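Local coordinates for acyl carrier protein (Leishmania major, PDB 5ZWT), which probably carries growing acyl chains on a phosphopantetheine arm during fatty acid biosynthesis, at residues T9-V14 with D71-I76. The protein carries 1 engineered substitution. Residues are numbered along the deposited sequence; the frame is centred on the assembly and turned at random.
Sequences TRVLEV and DAVEYI
Segments 9-14 and 71-76, on helices 3-16 and 69-78, have their nearest CA atoms at Val11 and Val73, 7.0 Å apart, with no hydrogen bond passing between the segments. Val11 carries the contact by spreading its two methyls over neighbouring residues of the facing helix. With CG1 trans to the backbone N (chi1 172°), that branch reaches Ala72, Val11 CG1 lying 4.2 Å from Ala72 CB, while Val11 CG2 meets Val73 CG2 at 4.0 Å. Val73 CG2 also lies 4.0 Å from Val11 CB, against the fork of the branched chain, and the two valines cross at a slant. Such pairing of the first and last long helices belongs to the small helical bundle of acyl carrier proteins. Ala72 suits its place because its single methyl touches both Val11 and Ile50 of helix 40-53, a small side chain letting the helices approach closely. Valine suits position 73 because the compact, branched side chain also packs on Met4, Val7 and Leu8 of helix 3-16, and an apolar residue suits position 11, where Val11 is buried and also touches Phe54 and Ile69. Beyond this patch, Arg10 forms salt bridges with Glu53 and with Asp6 of the second subunit.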
loop_
_atom_site.group_PDB
_atom_site.type_symbol
_atom_site.label_atom_id
_atom_site.label_comp_id
_atom_site.label_asym_id
_atom_site.label_seq_id
_atom_site.Cartn_x
_atom_site.Cartn_y
_atom_site.Cartn_z
ATOM N N THR A 9 -2.147 6.902 2.301
ATOM C CA THR A 9 -2.686 7.355 1.020
ATOM C C THR A 9 -4.150 6.973 0.879
ATOM O O THR A 9 -4.982 7.760 0.387
ATOM C CB THR A 9 -1.870 6.743 -0.124
ATOM O OG1 THR A 9 -0.495 7.158 -0.037
ATOM C CG2 THR A 9 -2.442 7.140 -1.473
ATOM N N ARG A 10 -4.493 5.763 1.305
ATOM C CA ARG A 10 -5.883 5.377 1.147
ATOM C C ARG A 10 -6.756 5.997 2.233
ATOM O O ARG A 10 -7.902 6.347 1.956
ATOM C CB ARG A 10 -5.992 3.854 1.112
ATOM C CG ARG A 10 -5.313 3.248 -0.135
ATOM C CD ARG A 10 -5.096 1.757 0.023
ATOM N NE ARG A 10 -6.325 1.047 0.344
ATOM C CZ ARG A 10 -6.361 -0.238 0.695
ATOM N NH1 ARG A 10 -5.232 -0.933 0.757
ATOM N NH2 ARG A 10 -7.516 -0.829 0.984
ATOM N N VAL A 11 -6.229 6.205 3.444
ATOM C CA VAL A 11 -7.048 6.895 4.444
ATOM C C VAL A 11 -7.317 8.329 4.017
ATOM O O VAL A 11 -8.439 8.837 4.176
ATOM C CB VAL A 11 -6.400 6.839 5.840
ATOM C CG1 VAL A 11 -7.189 7.738 6.820
ATOM C CG2 VAL A 11 -6.394 5.413 6.342
ATOM N N LEU A 12 -6.315 8.993 3.426
ATOM C CA LEU A 12 -6.492 10.391 3.034
ATOM C C LEU A 12 -7.612 10.516 2.025
ATOM O O LEU A 12 -8.412 11.454 2.098
ATOM C CB LEU A 12 -5.196 10.978 2.455
ATOM C CG LEU A 12 -4.040 11.291 3.419
ATOM C CD1 LEU A 12 -2.790 11.622 2.637
ATOM C CD2 LEU A 12 -4.401 12.435 4.352
ATOM N N GLU A 13 -7.724 9.551 1.106
ATOM C CA GLU A 13 -8.745 9.675 0.071
ATOM C C GLU A 13 -10.121 9.337 0.613
ATOM O O GLU A 13 -11.119 9.971 0.219
ATOM C CB GLU A 13 -8.405 8.771 -1.118
ATOM C CG GLU A 13 -8.661 9.409 -2.488
ATOM C CD GLU A 13 -7.798 10.641 -2.722
ATOM O OE1 GLU A 13 -6.587 10.590 -2.422
ATOM O OE2 GLU A 13 -8.337 11.670 -3.182
ATOM N N VAL A 14 -10.198 8.410 1.570
ATOM C CA VAL A 14 -11.472 8.163 2.238
ATOM C C VAL A 14 -11.957 9.434 2.925
ATOM O O VAL A 14 -13.125 9.822 2.796
ATOM C CB VAL A 14 -11.351 6.999 3.242
ATOM C CG1 VAL A 14 -12.623 6.901 4.090
ATOM C CG2 VAL A 14 -11.114 5.699 2.481
ATOM N N ASP A 71 -4.385 8.484 14.108
ATOM C CA ASP A 71 -4.985 7.369 14.843
ATOM C C ASP A 71 -5.395 6.254 13.889
ATOM O O ASP A 71 -5.126 5.070 14.138
ATOM C CB ASP A 71 -6.208 7.825 15.660
ATOM C CG ASP A 71 -5.859 8.747 16.821
ATOM O OD1 ASP A 71 -4.676 8.777 17.246
ATOM O OD2 ASP A 71 -6.800 9.393 17.357
ATOM N N ALA A 72 -6.047 6.619 12.780
ATOM C CA ALA A 72 -6.506 5.622 11.821
ATOM C C ALA A 72 -5.345 4.900 11.159
ATOM O O ALA A 72 -5.369 3.671 11.029
ATOM C CB ALA A 72 -7.374 6.276 10.740
ATOM N N VAL A 73 -4.325 5.648 10.728
ATOM C CA VAL A 73 -3.218 5.034 10.006
ATOM C C VAL A 73 -2.408 4.123 10.925
ATOM O O VAL A 73 -2.026 3.014 10.533
ATOM C CB VAL A 73 -2.349 6.121 9.348
ATOM C CG1 VAL A 73 -1.106 5.505 8.756
ATOM C CG2 VAL A 73 -3.152 6.823 8.247
ATOM N N GLU A 74 -2.155 4.560 12.164
ATOM C CA GLU A 74 -1.410 3.726 13.108
ATOM C C GLU A 74 -2.140 2.417 13.382
ATOM O O GLU A 74 -1.519 1.347 13.436
ATOM C CB GLU A 74 -1.177 4.488 14.413
ATOM C CG GLU A 74 -0.127 5.590 14.327
ATOM C CD GLU A 74 -0.172 6.524 15.528
ATOM O OE1 GLU A 74 0.123 7.730 15.369
ATOM O OE2 GLU A 74 -0.523 6.049 16.630
ATOM N N TYR A 75 -3.464 2.481 13.521
ATOM C CA TYR A 75 -4.247 1.284 13.793
ATOM C C TYR A 75 -4.294 0.368 12.581
ATOM O O TYR A 75 -4.090 -0.846 12.701
ATOM C CB TYR A 75 -5.663 1.668 14.200
ATOM C CG TYR A 75 -6.556 0.469 14.335
ATOM C CD1 TYR A 75 -6.559 -0.277 15.502
ATOM C CD2 TYR A 75 -7.375 0.063 13.286
ATOM C CE1 TYR A 75 -7.362 -1.382 15.634
ATOM C CE2 TYR A 75 -8.179 -1.046 13.408
ATOM C CZ TYR A 75 -8.168 -1.765 14.587
ATOM O OH TYR A 75 -8.968 -2.874 14.730
ATOM N N ILE A 76 -4.604 0.924 11.409
ATOM C CA ILE A 76 -4.773 0.086 10.229
ATOM C C ILE A 76 -3.450 -0.560 9.841
ATOM O O ILE A 76 -3.398 -1.755 9.521
ATOM C CB ILE A 76 -5.364 0.902 9.062
ATOM C CG1 ILE A 76 -6.770 1.419 9.403
ATOM C CG2 ILE A 76 -5.421 0.046 7.794
ATOM C CD1 ILE A 76 -7.813 0.343 9.504
#